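Local coordinates for protein cytochrome c, putative (Shewanella oneidensis, PDB 1SP3) that carries eight covalently bound c-type hemes and probably serves as a respiratory tetrathionate reductase, passing electrons from heme to heme, at residues A[6-11]-A[126-131]; A[245-250]-A[278-283]; A[347-352]-A[366-371]. One frame throughout, in Å; residues are numbered along the deposited sequence.

In the fold
Three contacts, met in series from the N terminus, fasten different regions of this multiheme chain without nesting or crossing. Interaction 1 closes the longest loop: 114 residues separate 6-11 from 126-131, and its ends meet beside a heme c whose axial histidines and linking cysteines lie in the first 26 residues. Interaction 2 pairs strand 246-251 with strand 276-281 across 27 intervening residues, within the large mixed sheet. Interaction 3 closes the shortest loop, setting the start of 347-352 against helix 362-372 after 13 residues. Interactions 2 and 3, with centres about 26 Å apart, both fall in the part of the chain related to bacterial c-type cytochromes; interaction 1 is remote, its centre about 41 and 40 Å from theirs.

Interaction 1 (A[6-11]-A[126-131]); sequences DVLKGP and KIAQNV. With HEC (heme c), chain C.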
loop_
_atom_site.group_PDB
_atom_site.type_symbol
_atom_site.label_atom_id
_atom_site.label_comp_id
_atom_site.label_asym_id
_atom_site.label_seq_id
_atom_site.Cartn_x
_atom_site.Cartn_y
_atom_site.Cartn_z
ATOM N N ASP A 6 -9.857 -35.619 2.114
ATOM C CA ASP A 6 -11.005 -36.513 2.111
ATOM C C ASP A 6 -12.331 -35.797 1.797
ATOM O O ASP A 6 -13.201 -36.358 1.108
ATOM C CB ASP A 6 -11.108 -37.239 3.495
ATOM C CG ASP A 6 -10.014 -38.367 3.690
ATOM O OD1 ASP A 6 -9.322 -38.752 2.687
ATOM O OD2 ASP A 6 -9.781 -38.933 4.804
ATOM N N VAL A 7 -12.500 -34.560 2.280
ATOM C CA VAL A 7 -13.836 -33.933 2.241
ATOM C C VAL A 7 -14.108 -32.942 1.069
ATOM O O VAL A 7 -15.251 -32.495 0.871
ATOM C CB VAL A 7 -14.247 -33.335 3.614
ATOM C CG1 VAL A 7 -15.614 -32.726 3.505
ATOM C CG2 VAL A 7 -14.315 -34.423 4.717
ATOM N N LEU A 8 -13.069 -32.611 0.306
ATOM C CA LEU A 8 -13.184 -31.503 -0.631
ATOM C C LEU A 8 -12.974 -32.010 -2.040
ATOM O O LEU A 8 -12.268 -31.361 -2.814
ATOM C CB LEU A 8 -12.156 -30.391 -0.326
ATOM C CG LEU A 8 -12.302 -29.668 1.006
ATOM C CD1 LEU A 8 -11.034 -28.915 1.396
ATOM C CD2 LEU A 8 -13.548 -28.768 1.078
ATOM N N LYS A 9 -13.570 -33.154 -2.388
ATOM C CA LYS A 9 -13.379 -33.654 -3.768
ATOM C C LYS A 9 -14.147 -32.826 -4.860
ATOM O O LYS A 9 -13.757 -32.846 -6.036
ATOM C CB LYS A 9 -13.577 -35.187 -3.876
ATOM C CG LYS A 9 -12.363 -36.072 -3.277
ATOM C CD LYS A 9 -11.300 -36.538 -4.397
ATOM C CE LYS A 9 -9.805 -36.807 -3.916
ATOM N NZ LYS A 9 -8.758 -36.941 -5.039
ATOM N N GLY A 10 -15.158 -32.050 -4.443
ATOM C CA GLY A 10 -15.941 -31.212 -5.355
ATOM C C GLY A 10 -16.690 -32.082 -6.356
ATOM O O GLY A 10 -17.432 -32.944 -5.885
ATOM N N PRO A 11 -16.551 -31.898 -7.692
ATOM C CA PRO A 11 -16.348 -30.635 -8.438
ATOM C C PRO A 11 -16.784 -29.280 -7.856
ATOM O O PRO A 11 -17.851 -29.178 -7.277
ATOM C CB PRO A 11 -17.143 -30.903 -9.727
ATOM C CG PRO A 11 -16.981 -32.442 -9.911
ATOM C CD PRO A 11 -16.402 -33.040 -8.621
ATOM N N LYS A 126 -8.694 -29.457 -6.185
ATOM C CA LYS A 126 -7.279 -29.726 -5.881
ATOM C C LYS A 126 -6.634 -28.634 -5.043
ATOM O O LYS A 126 -5.968 -28.927 -4.038
ATOM C CB LYS A 126 -6.470 -29.945 -7.150
ATOM C CG LYS A 126 -5.120 -30.610 -6.939
ATOM C CD LYS A 126 -5.275 -32.082 -6.382
ATOM C CE LYS A 126 -6.357 -32.992 -7.123
ATOM N NZ LYS A 126 -5.891 -34.410 -7.409
ATOM N N ILE A 127 -6.882 -27.381 -5.412
ATOM C CA ILE A 127 -6.445 -26.260 -4.578
ATOM C C ILE A 127 -7.029 -26.400 -3.158
ATOM O O ILE A 127 -6.278 -26.300 -2.182
ATOM C CB ILE A 127 -6.844 -24.948 -5.227
ATOM C CG1 ILE A 127 -6.012 -24.763 -6.534
ATOM C CG2 ILE A 127 -6.784 -23.751 -4.197
ATOM C CD1 ILE A 127 -6.417 -23.622 -7.450
ATOM N N ALA A 128 -8.346 -26.605 -3.045
ATOM C CA ALA A 128 -9.011 -26.712 -1.740
ATOM C C ALA A 128 -8.434 -27.821 -0.884
ATOM O O ALA A 128 -8.307 -27.634 0.296
ATOM C CB ALA A 128 -10.469 -26.989 -1.895
ATOM N N GLN A 129 -8.115 -28.981 -1.480
ATOM C CA GLN A 129 -7.591 -30.114 -0.727
ATOM C C GLN A 129 -6.209 -29.846 -0.178
ATOM O O GLN A 129 -5.827 -30.384 0.902
ATOM C CB GLN A 129 -7.526 -31.342 -1.616
ATOM C CG GLN A 129 -8.889 -31.936 -1.906
ATOM C CD GLN A 129 -8.845 -32.862 -3.091
ATOM O OE1 GLN A 129 -9.730 -32.802 -3.941
ATOM N NE2 GLN A 129 -7.807 -33.723 -3.159
ATOM N N ASN A 130 -5.455 -29.001 -0.882
ATOM C CA ASN A 130 -4.085 -28.764 -0.460
ATOM C C ASN A 130 -3.798 -27.531 0.416
ATOM O O ASN A 130 -2.671 -27.208 0.681
ATOM C CB ASN A 130 -3.203 -28.810 -1.663
ATOM C CG ASN A 130 -3.059 -30.248 -2.175
ATOM O OD1 ASN A 130 -2.258 -30.983 -1.619
ATOM N ND2 ASN A 130 -3.928 -30.676 -3.173
ATOM N N VAL A 131 -4.862 -26.884 0.863
ATOM C CA VAL A 131 -4.842 -25.615 1.595
ATOM C C VAL A 131 -3.988 -25.822 2.864
ATOM O O VAL A 131 -3.962 -26.917 3.446
ATOM C CB VAL A 131 -6.335 -25.397 1.791
ATOM C CG1 VAL A 131 -6.856 -25.467 3.161
ATOM C CG2 VAL A 131 -6.961 -24.379 0.819
HETATM FE FE HEC C . -9.956 -26.847 7.351
HETATM C CHA HEC C . -7.410 -27.003 9.501
HETATM C CHB HEC C . -8.669 -24.016 5.915
HETATM C CHC HEC C . -12.241 -27.046 4.770
HETATM C CHD HEC C . -11.722 -29.178 9.096
HETATM N NA HEC C . -8.329 -25.668 7.663
HETATM C C1A HEC C . -7.355 -25.975 8.572
HETATM C C2A HEC C . -6.337 -24.974 8.441
HETATM C C3A HEC C . -6.680 -24.147 7.439
HETATM C C4A HEC C . -7.958 -24.569 6.941
HETATM C CMA HEC C . -5.853 -22.958 6.882
HETATM C CAA HEC C . -5.023 -24.931 9.285
HETATM C CBA HEC C . -4.043 -25.633 8.317
HETATM C CGA HEC C . -2.706 -25.820 8.936
HETATM O O1A HEC C . -1.792 -26.305 8.190
HETATM O O2A HEC C . -2.582 -25.484 10.151
HETATM N NB HEC C . -10.395 -25.755 5.628
HETATM C C1B HEC C . -9.728 -24.592 5.275
HETATM C C2B HEC C . -10.344 -24.112 4.046
HETATM C C3B HEC C . -11.325 -24.963 3.736
HETATM C C4B HEC C . -11.356 -26.015 4.710
HETATM C CMB HEC C . -9.913 -22.835 3.280
HETATM C CAB HEC C . -12.177 -24.940 2.470
HETATM C CBB HEC C . -11.390 -25.057 1.379
HETATM N NC HEC C . -11.607 -27.915 6.997
HETATM C C1C HEC C . -12.431 -27.825 5.894
HETATM C C2C HEC C . -13.533 -28.727 6.079
HETATM C C3C HEC C . -13.385 -29.318 7.285
HETATM C C4C HEC C . -12.181 -28.795 7.885
HETATM C CMC HEC C . -14.698 -28.896 5.038
HETATM C CAC HEC C . -14.330 -30.380 8.000
HETATM C CBC HEC C . -14.901 -31.415 7.338
HETATM N ND HEC C . -9.608 -27.938 9.024
HETATM C C1D HEC C . -10.486 -28.839 9.574
HETATM C C2D HEC C . -9.913 -29.362 10.820
HETATM C C3D HEC C . -8.593 -28.698 10.904
HETATM C C4D HEC C . -8.481 -27.836 9.762
HETATM C CMD HEC C . -10.497 -30.375 11.849
HETATM C CAD HEC C . -7.606 -28.865 12.072
HETATM C CBD HEC C . -8.171 -27.936 13.132
HETATM C CGD HEC C . -7.452 -28.105 14.479
HETATM O O1D HEC C . -7.747 -29.064 15.277
HETATM O O2D HEC C . -6.527 -27.286 14.760
#
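Part of the wall of a c-type heme pocket is formed by Leu8 and Ala128, which meet where two short helices end. Leu8 follows helix 4-7, and its CG stands beside the backbone N (chi1 -64°), a torsion that sends CD1 across to the turn of helix 124-129. There CD1 lies 3.2 Å from Ala128 O and 3.9 Å from Ala128 CB. Both side chains also touch the heme's edge: Leu8 CD1 and Ala128 CB each lie 3.9 Å from the heme substituent carbon CBB, so protein and cofactor form one apolar patch. Val131, just beyond the helix, extends the patch along the ring and brings CG1 to 3.6 Å from the meso carbon CHB. Farther from the heme, Gln129 CG packs against Leu8 CB at 3.9 Å. Lys9, bent at chi2, curls its CE toward the amide end of Gln129 and holds NZ 4.5 Å from Lys126 NZ, a close approach of like charges, probably mildly unfavourable, at the exposed margin. The helix end itself is secured by Asn130, whose ND2 donates to Lys126 O over 2.8 Å in a nearly straight bond (167°) while Asn130 N reaches the same oxygen from its opposite face. With His4 and His26 as axial ligands and Cys22 and Cys25 as covalent links, the site is a bis-histidine heme of the CXXCH type.

Interaction 2 (A[245-250]-A[278-283]); sequences PTKMQW and FVWEKM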
loop_
_atom_site.group_PDB
_atom_site.type_symbol
_atom_site.label_atom_id
_atom_site.label_comp_id
_atom_site.label_asym_id
_atom_site.label_seq_id
_atom_site.Cartn_x
_atom_site.Cartn_y
_atom_site.Cartn_z
ATOM N N PRO A 245 12.384 -1.896 -10.952
ATOM C CA PRO A 245 11.939 -0.485 -10.949
ATOM C C PRO A 245 10.570 -0.330 -10.313
ATOM O O PRO A 245 9.783 -1.228 -10.515
ATOM C CB PRO A 245 11.853 -0.130 -12.464
ATOM C CG PRO A 245 12.777 -1.131 -13.134
ATOM C CD PRO A 245 12.598 -2.411 -12.329
ATOM N N THR A 246 10.329 0.775 -9.581
ATOM C CA THR A 246 9.013 1.196 -9.110
ATOM C C THR A 246 8.670 2.463 -9.786
ATOM O O THR A 246 9.577 3.278 -10.179
ATOM C CB THR A 246 8.983 1.747 -7.660
ATOM O OG1 THR A 246 10.307 2.092 -7.194
ATOM C CG2 THR A 246 8.360 0.907 -6.795
ATOM N N LYS A 247 7.371 2.726 -9.796
ATOM C CA LYS A 247 6.900 3.974 -10.382
ATOM C C LYS A 247 7.121 5.108 -9.381
ATOM O O LYS A 247 6.735 4.983 -8.223
ATOM C CB LYS A 247 5.456 3.804 -10.733
ATOM C CG LYS A 247 4.878 4.910 -11.605
ATOM C CD LYS A 247 3.437 4.542 -12.018
ATOM C CE LYS A 247 3.447 3.355 -12.957
ATOM N NZ LYS A 247 2.005 2.977 -13.270
ATOM N N MET A 248 7.757 6.170 -9.830
ATOM C CA MET A 248 8.000 7.329 -9.006
ATOM C C MET A 248 7.081 8.503 -9.388
ATOM O O MET A 248 6.749 9.330 -8.532
ATOM C CB MET A 248 9.486 7.745 -9.061
ATOM C CG MET A 248 10.442 6.599 -8.495
ATOM S SD MET A 248 10.229 6.205 -6.677
ATOM C CE MET A 248 10.666 7.799 -5.788
ATOM N N GLN A 249 6.637 8.562 -10.626
ATOM C CA GLN A 249 5.702 9.656 -11.065
ATOM C C GLN A 249 4.682 9.105 -12.008
ATOM O O GLN A 249 5.002 8.250 -12.788
ATOM C CB GLN A 249 6.416 10.761 -11.813
ATOM C CG GLN A 249 7.731 11.184 -11.118
ATOM C CD GLN A 249 8.423 12.330 -11.798
ATOM O OE1 GLN A 249 9.670 12.396 -11.778
ATOM N NE2 GLN A 249 7.643 13.214 -12.440
ATOM N N TRP A 250 3.459 9.614 -11.905
ATOM C CA TRP A 250 2.344 9.281 -12.796
ATOM C C TRP A 250 1.601 10.617 -13.100
ATOM O O TRP A 250 0.790 11.116 -12.284
ATOM C CB TRP A 250 1.375 8.304 -12.116
ATOM C CG TRP A 250 0.346 7.696 -13.014
ATOM C CD1 TRP A 250 -0.252 8.258 -14.162
ATOM C CD2 TRP A 250 -0.280 6.412 -12.825
ATOM N NE1 TRP A 250 -1.194 7.378 -14.642
ATOM C CE2 TRP A 250 -1.221 6.246 -13.849
ATOM C CE3 TRP A 250 -0.140 5.403 -11.869
ATOM C CZ2 TRP A 250 -1.990 5.105 -13.971
ATOM C CZ3 TRP A 250 -0.887 4.257 -11.994
ATOM C CH2 TRP A 250 -1.816 4.119 -13.027
ATOM N N PHE A 278 5.000 8.200 -17.112
ATOM C CA PHE A 278 5.630 7.606 -15.936
ATOM C C PHE A 278 7.148 7.881 -15.834
ATOM O O PHE A 278 7.845 8.141 -16.848
ATOM C CB PHE A 278 5.491 6.095 -16.008
ATOM C CG PHE A 278 4.093 5.592 -16.218
ATOM C CD1 PHE A 278 3.850 4.612 -17.184
ATOM C CD2 PHE A 278 3.046 6.041 -15.458
ATOM C CE1 PHE A 278 2.551 4.135 -17.370
ATOM C CE2 PHE A 278 1.770 5.582 -15.630
ATOM C CZ PHE A 278 1.510 4.618 -16.574
ATOM N N VAL A 279 7.650 7.894 -14.599
ATOM C CA VAL A 279 9.091 7.826 -14.336
ATOM C C VAL A 279 9.258 6.623 -13.372
ATOM O O VAL A 279 8.495 6.461 -12.427
ATOM C CB VAL A 279 9.622 9.155 -13.728
ATOM C CG1 VAL A 279 11.151 9.087 -13.476
ATOM C CG2 VAL A 279 9.283 10.396 -14.666
ATOM N N TRP A 280 10.190 5.750 -13.697
ATOM C CA TRP A 280 10.496 4.622 -12.940
ATOM C C TRP A 280 11.852 4.789 -12.400
ATOM O O TRP A 280 12.671 5.495 -13.009
ATOM C CB TRP A 280 10.517 3.424 -13.859
ATOM C CG TRP A 280 9.157 3.127 -14.448
ATOM C CD1 TRP A 280 8.605 3.683 -15.578
ATOM C CD2 TRP A 280 8.196 2.188 -13.940
ATOM N NE1 TRP A 280 7.343 3.160 -15.766
ATOM C CE2 TRP A 280 7.088 2.208 -14.804
ATOM C CE3 TRP A 280 8.170 1.314 -12.841
ATOM C CZ2 TRP A 280 5.950 1.378 -14.604
ATOM C CZ3 TRP A 280 7.014 0.505 -12.620
ATOM C CH2 TRP A 280 5.935 0.541 -13.491
ATOM N N GLU A 281 12.112 4.135 -11.252
ATOM C CA GLU A 281 13.462 4.161 -10.626
ATOM C C GLU A 281 13.711 2.844 -9.929
ATOM O O GLU A 281 12.772 2.199 -9.398
ATOM C CB GLU A 281 13.615 5.298 -9.646
ATOM C CG GLU A 281 15.071 5.717 -9.443
ATOM C CD GLU A 281 15.306 6.743 -8.324
ATOM O OE1 GLU A 281 14.414 7.605 -8.083
ATOM O OE2 GLU A 281 16.419 6.683 -7.691
ATOM N N LYS A 282 14.977 2.401 -9.987
ATOM C CA LYS A 282 15.374 1.203 -9.305
ATOM C C LYS A 282 16.458 1.600 -8.235
ATOM O O LYS A 282 17.182 2.556 -8.435
ATOM C CB LYS A 282 16.011 0.336 -10.388
ATOM C CG LYS A 282 15.890 -1.168 -10.213
ATOM C CD LYS A 282 16.950 -1.943 -11.059
ATOM C CE LYS A 282 17.959 -2.633 -10.167
ATOM N NZ LYS A 282 18.383 -3.938 -10.789
ATOM N N MET A 283 16.567 0.861 -7.139
ATOM C CA MET A 283 17.576 1.114 -6.136
ATOM C C MET A 283 17.399 2.544 -5.520
ATOM O O MET A 283 18.272 3.442 -5.669
ATOM C CB MET A 283 18.984 0.800 -6.700
ATOM C CG MET A 283 20.004 0.455 -5.599
ATOM S SD MET A 283 19.704 -1.136 -4.643
ATOM C CE MET A 283 21.125 -0.926 -3.644
#
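Phe278 presents its edge to one face of Trp250, a T-shaped pair in which Phe278 CE2 stands 3.4 Å above the Trp250 indole plane and the planes meet at 88°. One face of Phe278 receives Lys247, whose NZ sits 3.9 Å from the ring centroid in a cation-pi contact. The same lysine serves a second ring: its CB lies over a face of Trp280, 4.2 Å from the centroid of the six-membered ring, while Pro245 O borders that indole's edge. Lys247 manages both because CG is anti to the backbone N (chi1 -168°) and the chain bends at chi3, leaving the methylenes between the two aromatic groups. The indole nitrogens have partners outside this pair, Trp250 NE1 on Lys275 O and Trp280 NE1 on His269 O. The backbones run antiparallel, with Thr246 and Glu281 a hydrogen-bonded pair. A classic beta bulge follows, for Met248 N donates to Val279 O at 2.7 Å and Gln249 N adds a weak bond to the same oxygen. On the face opposite the rings, Gln249 lies alongside Val279 with OE1 3.5 Å from CG2. From the bulge, Met248 CG reaches 3.6 Å from Glu281 CB. Within the mixed sheet, strand 246-251 is flanked by strand 276-281 and by the parallel strand 325-339, whose His332 touches both Lys247 and Trp250.

Interaction 3 (A[347-352]-A[366-371]); sequences TPKTYG and AKLGME
Lys349 lays its aliphatic chain over Leu368, CD resting 3.9 Å from Leu368 CB as the two side chains cross at a slant. This is an irregular segment packed against a helix at a glycine: after strand 344-345, residues 347-349 pass against helix 362-372 before the loop turns away, and the glycine lets the two backbones nearly touch. Lys349 has CG anti to its backbone N (chi1 177°) and stays extended as far as CE; its bend at chi4 then turns NZ toward Ser69 O, a hydrogen-bond acceptor outside both segments, so the methylenes do the packing while the ammonium is occupied there. Gly369 is the point of closest backbone approach, its CA only 4.1 Å from that of Pro348. With no CB to intervene, Thr347 O settles 3.1 Å from Gly369 CA as a CA-H...O contact. No conventional hydrogen bond joins the two segments, and Thr347 O and Gly369 O, both acceptors, merely lie near each other. Beyond the glycine, Met370 and Thr347 cross at about a right angle, and Met376 of helix 374-378 touches both side chains. One turn earlier in the helix, Pro348 CB comes to 4.3 Å from Ala366 N. The loop is also held from outside, where Asn70 OD1 accepts from both Thr350 N and Tyr351 N, and a heme c lies about 8 Å from the side chain of Pro348, near but not touching. In the Met370 crossing, Thr347 chi1 of 51° sets OG1 between backbone N and carbonyl carbon, and the hydroxyl oxygen ends 3.7 Å from Met370 SD.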
loop_
_atom_site.group_PDB
_atom_site.type_symbol
_atom_site.label_atom_id
_atom_site.label_comp_id
_atom_site.label_asym_id
_atom_site.label_seq_id
_atom_site.Cartn_x
_atom_site.Cartn_y
_atom_site.Cartn_z
ATOM N N THR A 347 -13.011 11.287 -8.696
ATOM C CA THR A 347 -12.776 9.880 -8.673
ATOM C C THR A 347 -13.379 9.392 -9.953
ATOM O O THR A 347 -14.588 9.230 -10.008
ATOM C CB THR A 347 -13.522 9.218 -7.479
ATOM O OG1 THR A 347 -14.893 9.635 -7.511
ATOM C CG2 THR A 347 -13.011 9.746 -6.120
ATOM N N PRO A 348 -12.595 9.202 -10.998
ATOM C CA PRO A 348 -13.174 8.927 -12.321
ATOM C C PRO A 348 -13.335 7.437 -12.580
ATOM O O PRO A 348 -12.688 6.651 -11.945
ATOM C CB PRO A 348 -12.146 9.517 -13.277
ATOM C CG PRO A 348 -10.898 9.206 -12.597
ATOM C CD PRO A 348 -11.140 9.339 -11.086
ATOM N N LYS A 349 -14.208 7.102 -13.513
ATOM C CA LYS A 349 -14.311 5.757 -13.972
ATOM C C LYS A 349 -13.223 5.497 -15.036
ATOM O O LYS A 349 -13.207 6.142 -16.080
ATOM C CB LYS A 349 -15.762 5.502 -14.517
ATOM C CG LYS A 349 -15.967 4.051 -15.121
ATOM C CD LYS A 349 -17.470 3.894 -15.449
ATOM C CE LYS A 349 -17.899 2.467 -15.650
ATOM N NZ LYS A 349 -18.095 1.744 -14.395
ATOM N N THR A 350 -12.278 4.598 -14.768
ATOM C CA THR A 350 -11.288 4.304 -15.769
ATOM C C THR A 350 -11.618 2.980 -16.363
ATOM O O THR A 350 -11.418 2.770 -17.547
ATOM C CB THR A 350 -9.871 4.208 -15.169
ATOM O OG1 THR A 350 -9.877 3.245 -14.108
ATOM C CG2 THR A 350 -9.361 5.579 -14.574
ATOM N N TYR A 351 -12.139 2.081 -15.546
ATOM C CA TYR A 351 -12.390 0.718 -15.977
ATOM C C TYR A 351 -13.817 0.557 -16.526
ATOM O O TYR A 351 -14.753 1.164 -16.022
ATOM C CB TYR A 351 -12.204 -0.257 -14.798
ATOM C CG TYR A 351 -12.493 -1.673 -15.219
ATOM C CD1 TYR A 351 -11.588 -2.337 -16.048
ATOM C CD2 TYR A 351 -13.707 -2.320 -14.878
ATOM C CE1 TYR A 351 -11.840 -3.634 -16.499
ATOM C CE2 TYR A 351 -13.976 -3.635 -15.306
ATOM C CZ TYR A 351 -13.031 -4.278 -16.110
ATOM O OH TYR A 351 -13.207 -5.577 -16.588
ATOM N N GLY A 352 -13.998 -0.298 -17.521
ATOM C CA GLY A 352 -15.348 -0.742 -17.912
ATOM C C GLY A 352 -16.103 0.224 -18.864
ATOM O O GLY A 352 -15.512 1.172 -19.404
ATOM N N ALA A 366 -15.307 11.322 -15.541
ATOM C CA ALA A 366 -15.636 12.113 -14.344
ATOM C C ALA A 366 -17.074 12.002 -13.900
ATOM O O ALA A 366 -17.357 11.839 -12.686
ATOM C CB ALA A 366 -15.310 13.614 -14.572
ATOM N N LYS A 367 -17.994 12.122 -14.873
ATOM C CA LYS A 367 -19.434 12.116 -14.578
ATOM C C LYS A 367 -19.804 10.741 -14.009
ATOM O O LYS A 367 -20.452 10.605 -12.942
ATOM C CB LYS A 367 -20.245 12.398 -15.870
ATOM C CG LYS A 367 -21.782 11.982 -15.808
ATOM C CD LYS A 367 -22.452 11.798 -17.291
ATOM C CE LYS A 367 -23.999 11.485 -17.327
ATOM N NZ LYS A 367 -24.286 10.024 -17.394
ATOM N N LEU A 368 -19.385 9.716 -14.714
ATOM C CA LEU A 368 -19.711 8.342 -14.284
ATOM C C LEU A 368 -19.029 7.928 -12.959
ATOM O O LEU A 368 -19.647 7.228 -12.177
ATOM C CB LEU A 368 -19.428 7.324 -15.396
ATOM C CG LEU A 368 -20.270 7.395 -16.687
ATOM C CD1 LEU A 368 -19.662 6.372 -17.724
ATOM C CD2 LEU A 368 -21.854 7.138 -16.404
ATOM N N GLY A 369 -17.798 8.398 -12.703
ATOM C CA GLY A 369 -17.074 8.106 -11.469
ATOM C C GLY A 369 -17.671 8.898 -10.293
ATOM O O GLY A 369 -17.774 8.416 -9.166
ATOM N N MET A 370 -18.071 10.131 -10.531
ATOM C CA MET A 370 -18.724 10.902 -9.462
ATOM C C MET A 370 -20.143 10.447 -9.103
ATOM O O MET A 370 -20.539 10.506 -7.927
ATOM C CB MET A 370 -18.715 12.387 -9.776
ATOM C CG MET A 370 -17.259 12.948 -9.899
ATOM S SD MET A 370 -16.386 12.977 -8.301
ATOM C CE MET A 370 -16.774 14.724 -7.989
ATOM N N GLU A 371 -20.910 10.018 -10.108
ATOM C CA GLU A 371 -22.242 9.468 -9.824
ATOM C C GLU A 371 -22.155 8.110 -9.187
ATOM O O GLU A 371 -23.124 7.636 -8.673
ATOM C CB GLU A 371 -23.115 9.327 -11.066
ATOM C CG GLU A 371 -23.377 10.602 -11.817
ATOM C CD GLU A 371 -23.980 10.283 -13.181
ATOM O OE1 GLU A 371 -24.039 9.057 -13.543
ATOM O OE2 GLU A 371 -24.414 11.250 -13.869
#